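Local structure of ATP-dependent helicase FUN30 (Saccharomyces cerevisiae S288c, 5GN1) at residues 58-70 against 106-119. The protein is an ATP-dependent chromatin remodeller of the SNF2/RAD54 family that promotes resection of DNA double-strand breaks and heterochromatin organization, here represented by the C-terminal part of its ATPase domain. Numbering follows the deposited sequence.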
loop_
_atom_site.group_PDB
_atom_site.type_symbol
_atom_site.label_atom_id
_atom_site.label_comp_id
_atom_site.label_asym_id
_atom_site.label_seq_id
_atom_site.Cartn_x
_atom_site.Cartn_y
_atom_site.Cartn_z
ATOM N N LEU A 58 -5.709 -11.118 8.172
ATOM C CA LEU A 58 -5.476 -9.952 9.012
ATOM C C LEU A 58 -4.781 -10.388 10.297
ATOM O O LEU A 58 -5.331 -11.189 11.058
ATOM C CB LEU A 58 -6.805 -9.269 9.342
ATOM C CG LEU A 58 -7.662 -8.657 8.226
ATOM C CD1 LEU A 58 -9.093 -8.400 8.704
ATOM C CD2 LEU A 58 -7.025 -7.346 7.754
ATOM N N ASN A 59 -3.590 -9.869 10.567
ATOM C CA ASN A 59 -3.005 -10.190 11.858
ATOM C C ASN A 59 -3.758 -9.426 12.960
ATOM O O ASN A 59 -4.766 -8.750 12.715
ATOM C CB ASN A 59 -1.491 -9.957 11.835
ATOM C CG ASN A 59 -1.075 -8.472 11.899
ATOM O OD1 ASN A 59 -1.889 -7.557 12.033
ATOM N ND2 ASN A 59 0.227 -8.248 11.781
ATOM N N ALA A 60 -3.299 -9.577 14.202
ATOM C CA ALA A 60 -4.031 -9.007 15.332
ATOM C C ALA A 60 -4.106 -7.485 15.242
ATOM O O ALA A 60 -5.175 -6.892 15.438
ATOM C CB ALA A 60 -3.379 -9.431 16.647
ATOM N N ILE A 61 -2.971 -6.838 14.952
ATOM C CA ILE A 61 -2.936 -5.381 14.835
ATOM C C ILE A 61 -3.865 -4.908 13.727
ATOM O O ILE A 61 -4.594 -3.918 13.890
ATOM C CB ILE A 61 -1.499 -4.890 14.582
ATOM C CG1 ILE A 61 -0.497 -5.564 15.514
ATOM C CG2 ILE A 61 -1.443 -3.374 14.693
ATOM C CD1 ILE A 61 0.938 -5.488 14.991
ATOM N N GLN A 62 -3.848 -5.599 12.575
ATOM C CA GLN A 62 -4.724 -5.233 11.467
ATOM C C GLN A 62 -6.188 -5.434 11.826
ATOM O O GLN A 62 -7.039 -4.621 11.452
ATOM C CB GLN A 62 -4.397 -6.060 10.220
ATOM C CG GLN A 62 -3.013 -5.848 9.625
ATOM C CD GLN A 62 -2.743 -6.857 8.522
ATOM O OE1 GLN A 62 -2.198 -7.936 8.774
ATOM N NE2 GLN A 62 -3.184 -6.541 7.310
ATOM N N LYS A 63 -6.504 -6.534 12.513
ATOM C CA LYS A 63 -7.889 -6.794 12.892
ATOM C C LYS A 63 -8.449 -5.654 13.736
ATOM O O LYS A 63 -9.585 -5.221 13.527
ATOM C CB LYS A 63 -7.981 -8.124 13.645
ATOM C CG LYS A 63 -9.235 -8.944 13.343
ATOM C CD LYS A 63 -9.188 -10.319 14.028
ATOM C CE LYS A 63 -7.861 -11.068 13.759
ATOM N NZ LYS A 63 -7.779 -11.748 12.416
ATOM N N LYS A 64 -7.657 -5.155 14.692
ATOM C CA LYS A 64 -8.095 -4.033 15.524
ATOM C C LYS A 64 -8.376 -2.792 14.682
ATOM O O LYS A 64 -9.409 -2.130 14.852
ATOM C CB LYS A 64 -7.040 -3.729 16.590
ATOM C CG LYS A 64 -6.997 -4.758 17.724
ATOM C CD LYS A 64 -6.319 -4.184 18.971
ATOM C CE LYS A 64 -6.068 -5.252 20.029
ATOM N NZ LYS A 64 -5.384 -4.689 21.231
ATOM N N ILE A 65 -7.454 -2.456 13.771
ATOM C CA ILE A 65 -7.627 -1.290 12.907
ATOM C C ILE A 65 -8.831 -1.474 11.991
ATOM O O ILE A 65 -9.652 -0.565 11.831
ATOM C CB ILE A 65 -6.342 -1.032 12.094
ATOM C CG1 ILE A 65 -5.178 -0.651 13.008
ATOM C CG2 ILE A 65 -6.586 0.029 11.029
ATOM C CD1 ILE A 65 -3.835 -0.573 12.293
ATOM N N TYR A 66 -8.954 -2.654 11.369
ATOM C CA TYR A 66 -10.077 -2.911 10.473
ATOM C C TYR A 66 -11.413 -2.789 11.207
ATOM O O TYR A 66 -12.360 -2.174 10.699
ATOM C CB TYR A 66 -9.920 -4.303 9.837
ATOM C CG TYR A 66 -10.706 -4.508 8.564
ATOM C CD1 TYR A 66 -12.024 -4.915 8.600
ATOM C CD2 TYR A 66 -10.117 -4.304 7.320
ATOM C CE1 TYR A 66 -12.751 -5.095 7.436
ATOM C CE2 TYR A 66 -10.824 -4.492 6.161
ATOM C CZ TYR A 66 -12.149 -4.883 6.223
ATOM O OH TYR A 66 -12.875 -5.057 5.068
ATOM N N ASP A 67 -11.504 -3.375 12.405
ATOM C CA ASP A 67 -12.748 -3.344 13.170
ATOM C C ASP A 67 -13.140 -1.913 13.536
ATOM O O ASP A 67 -14.325 -1.567 13.501
ATOM C CB ASP A 67 -12.612 -4.195 14.436
ATOM C CG ASP A 67 -12.628 -5.704 14.161
ATOM O OD1 ASP A 67 -13.042 -6.131 13.062
ATOM O OD2 ASP A 67 -12.229 -6.466 15.075
ATOM N N LYS A 68 -12.161 -1.073 13.893
ATOM C CA LYS A 68 -12.432 0.346 14.141
ATOM C C LYS A 68 -13.050 1.011 12.918
ATOM O O LYS A 68 -14.025 1.764 13.031
ATOM C CB LYS A 68 -11.149 1.084 14.529
ATOM C CG LYS A 68 -10.779 1.046 15.996
ATOM C CD LYS A 68 -9.506 1.858 16.260
ATOM C CE LYS A 68 -8.340 1.399 15.380
ATOM N NZ LYS A 68 -6.989 1.864 15.851
ATOM N N GLU A 69 -12.472 0.770 11.736
ATOM C CA GLU A 69 -13.020 1.352 10.514
ATOM C C GLU A 69 -14.416 0.826 10.223
ATOM O O GLU A 69 -15.281 1.570 9.735
ATOM C CB GLU A 69 -12.100 1.064 9.325
ATOM C CG GLU A 69 -10.791 1.816 9.367
ATOM C CD GLU A 69 -10.982 3.329 9.361
ATOM O OE1 GLU A 69 -11.933 3.820 8.704
ATOM O OE2 GLU A 69 -10.189 4.014 10.035
ATOM N N ILE A 70 -14.643 -0.467 10.476
ATOM C CA ILE A 70 -15.960 -1.038 10.224
ATOM C C ILE A 70 -16.983 -0.427 11.173
ATOM O O ILE A 70 -18.145 -0.236 10.798
ATOM C CB ILE A 70 -15.920 -2.576 10.338
ATOM C CG1 ILE A 70 -15.205 -3.188 9.134
ATOM C CG2 ILE A 70 -17.333 -3.160 10.459
ATOM C CD1 ILE A 70 -16.031 -3.183 7.844
ATOM N N ALA A 106 -9.783 3.506 3.694
ATOM C CA ALA A 106 -9.205 3.071 4.959
ATOM C C ALA A 106 -9.277 1.553 5.113
ATOM O O ALA A 106 -8.335 0.935 5.622
ATOM C CB ALA A 106 -9.918 3.768 6.119
ATOM N N LEU A 107 -10.389 0.931 4.696
ATOM C CA LEU A 107 -10.473 -0.529 4.767
ATOM C C LEU A 107 -9.434 -1.179 3.861
ATOM O O LEU A 107 -8.829 -2.194 4.228
ATOM C CB LEU A 107 -11.875 -1.019 4.394
ATOM C CG LEU A 107 -13.051 -0.614 5.297
ATOM C CD1 LEU A 107 -14.363 -1.029 4.666
ATOM C CD2 LEU A 107 -12.918 -1.193 6.692
ATOM N N ARG A 108 -9.235 -0.622 2.665
ATOM C CA ARG A 108 -8.218 -1.157 1.761
ATOM C C ARG A 108 -6.838 -1.105 2.405
ATOM O O ARG A 108 -6.098 -2.092 2.391
ATOM C CB ARG A 108 -8.248 -0.393 0.432
ATOM C CG ARG A 108 -9.545 -0.630 -0.347
ATOM C CD ARG A 108 -9.604 0.164 -1.651
ATOM N NE ARG A 108 -8.478 -0.137 -2.530
ATOM C CZ ARG A 108 -8.168 0.578 -3.608
ATOM N NH1 ARG A 108 -8.906 1.626 -3.943
ATOM N NH2 ARG A 108 -7.110 0.257 -4.346
ATOM N N LYS A 109 -6.480 0.046 2.989
ATOM C CA LYS A 109 -5.176 0.184 3.632
ATOM C C LYS A 109 -5.021 -0.757 4.821
ATOM O O LYS A 109 -3.939 -1.310 5.048
ATOM C CB LYS A 109 -4.971 1.638 4.068
ATOM C CG LYS A 109 -4.783 2.574 2.896
ATOM C CD LYS A 109 -4.785 4.033 3.352
ATOM C CE LYS A 109 -4.305 4.942 2.230
ATOM N NZ LYS A 109 -4.374 6.364 2.669
ATOM N N ALA A 110 -6.080 -0.934 5.613
ATOM C CA ALA A 110 -5.979 -1.834 6.759
ATOM C C ALA A 110 -5.773 -3.284 6.318
ATOM O O ALA A 110 -5.103 -4.051 7.015
ATOM C CB ALA A 110 -7.231 -1.699 7.644
ATOM N N SER A 111 -6.317 -3.669 5.165
ATOM C CA SER A 111 -6.037 -4.986 4.599
ATOM C C SER A 111 -4.576 -5.158 4.174
ATOM O O SER A 111 -4.147 -6.292 3.933
ATOM C CB SER A 111 -6.928 -5.232 3.379
ATOM O OG SER A 111 -8.296 -4.972 3.656
ATOM N N LEU A 112 -3.817 -4.065 4.039
ATOM C CA LEU A 112 -2.440 -4.093 3.542
ATOM C C LEU A 112 -1.399 -4.052 4.650
ATOM O O LEU A 112 -0.509 -4.911 4.693
ATOM C CB LEU A 112 -2.203 -2.918 2.580
ATOM C CG LEU A 112 -3.118 -2.953 1.371
ATOM C CD1 LEU A 112 -2.916 -1.734 0.453
ATOM C CD2 LEU A 112 -2.919 -4.275 0.628
ATOM N N HIS A 113 -1.461 -3.044 5.530
ATOM C CA HIS A 113 -0.388 -2.840 6.491
ATOM C C HIS A 113 -0.766 -1.865 7.603
ATOM O O HIS A 113 -1.257 -0.762 7.325
ATOM C CB HIS A 113 0.869 -2.332 5.774
ATOM C CG HIS A 113 2.129 -2.707 6.474
ATOM N ND1 HIS A 113 2.463 -2.206 7.711
ATOM C CD2 HIS A 113 3.122 -3.560 6.127
ATOM C CE1 HIS A 113 3.610 -2.732 8.100
ATOM N NE2 HIS A 113 4.026 -3.564 7.160
ATOM N N PRO A 114 -0.557 -2.245 8.869
ATOM C CA PRO A 114 -0.825 -1.313 9.983
ATOM C C PRO A 114 -0.087 -0.000 9.884
ATOM O O PRO A 114 -0.598 1.022 10.365
ATOM C CB PRO A 114 -0.357 -2.098 11.216
ATOM C CG PRO A 114 -0.546 -3.541 10.836
ATOM C CD PRO A 114 -0.283 -3.616 9.338
ATOM N N LEU A 115 1.117 0.014 9.307
ATOM C CA LEU A 115 1.881 1.256 9.310
ATOM C C LEU A 115 1.360 2.269 8.311
ATOM O O LEU A 115 1.977 3.319 8.153
ATOM C CB LEU A 115 3.366 0.984 9.033
ATOM C CG LEU A 115 4.074 0.104 10.075
ATOM C CD1 LEU A 115 5.579 0.005 9.766
ATOM C CD2 LEU A 115 3.819 0.607 11.498
ATOM N N LEU A 116 0.264 1.965 7.620
ATOM C CA LEU A 116 -0.468 2.941 6.827
ATOM C C LEU A 116 -1.411 3.773 7.683
ATOM O O LEU A 116 -2.212 4.542 7.140
ATOM C CB LEU A 116 -1.264 2.236 5.722
ATOM C CG LEU A 116 -0.447 1.457 4.690
ATOM C CD1 LEU A 116 -1.384 0.618 3.814
ATOM C CD2 LEU A 116 0.427 2.413 3.870
ATOM N N PHE A 117 -1.330 3.607 8.999
ATOM C CA PHE A 117 -2.182 4.290 9.964
ATOM C C PHE A 117 -1.303 4.819 11.082
ATOM O O PHE A 117 -0.185 4.348 11.291
ATOM C CB PHE A 117 -3.246 3.353 10.566
ATOM C CG PHE A 117 -4.230 2.830 9.564
ATOM C CD1 PHE A 117 -3.903 1.753 8.756
ATOM C CD2 PHE A 117 -5.482 3.409 9.434
ATOM C CE1 PHE A 117 -4.795 1.271 7.821
ATOM C CE2 PHE A 117 -6.386 2.928 8.499
ATOM C CZ PHE A 117 -6.044 1.857 7.698
ATOM N N ARG A 118 -1.820 5.798 11.813
ATOM C CA ARG A 118 -1.141 6.306 12.992
ATOM C C ARG A 118 -1.805 5.665 14.209
ATOM O O ARG A 118 -2.948 5.999 14.543
ATOM C CB ARG A 118 -1.239 7.832 13.090
ATOM C CG ARG A 118 -0.463 8.422 14.278
ATOM C CD ARG A 118 -0.392 9.966 14.231
ATOM N NE ARG A 118 -1.684 10.607 14.467
ATOM C CZ ARG A 118 -2.186 10.877 15.674
ATOM N NH1 ARG A 118 -1.511 10.549 16.770
ATOM N NH2 ARG A 118 -3.367 11.476 15.784
ATOM N N ASN A 119 -1.118 4.699 14.814
ATOM C CA ASN A 119 -1.385 4.150 16.143
ATOM C C ASN A 119 -0.227 4.011 17.107
ATOM O O ASN A 119 -0.392 4.188 18.314
ATOM C CB ASN A 119 -1.859 2.709 15.901
ATOM C CG ASN A 119 -3.216 2.634 15.260
ATOM O OD1 ASN A 119 -4.252 2.860 15.900
ATOM N ND2 ASN A 119 -3.228 2.304 13.982
HETATM O O HOH W 1 -3.081 -8.858 5.603
HETATM O O HOH W 2 -5.992 3.078 13.438
#
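Gln62, on the first turn of helix 60-70, reaches across to the backbone at Ala110 and Ser111 and to Pro114, which opens the 3-10 segment 114-116. Its CB lies 3.8 Å from Ala110 O, and its CG rests on the proline ring, 3.5 Å from Pro114 CD. CG beside the backbone N (chi1 -64°) and an extended chain beyond bring the amide, in its own plane, up to Ala110 O. There NE2 donates to Ala110 O (3.2 Å, 163° at the hydrogen), and also to a water that in turn donates to Ser111 O. OE1 turns back to accept from Asn59 N, completing a capping box in which Asn59 OD1 receives Gln62 N, and takes a further bond from Gly185 N. Replacing Gln62 by an alanine is likely to leave Ala110 O without this donor and Asn59 N without its acceptor, and to open a gap beside Pro114.

Farther along, the short segments 60-70 and 106-110 run antiparallel at 172°, their axes 9.3 Å apart, with Ala110 CB touching both Ile65 CG2 and the Tyr66 ring. Helix 60-70 also packs on the 114-117 segment: Ile65 CG2 sits squarely over the Phe117 ring, 3.6 Å from its centroid, while its CD1 meets Pro114. Leu107 CD2 makes a second CH-pi contact, on a face of Tyr66. At the outer end a water bridges Lys68 NZ and Asn119 ND2.

Both segments fall in the SNF2-related part of the ATPase, and Tyr66 OH to Ile315 N and Gln62 OE1 to Gly185 N tie them to the starts of helices 315-322 and 185-200. With both ends of its amide engaged, Gln62 is probably fixed in rotation, linking the start of helix 60-70 to the 110-114 backbone.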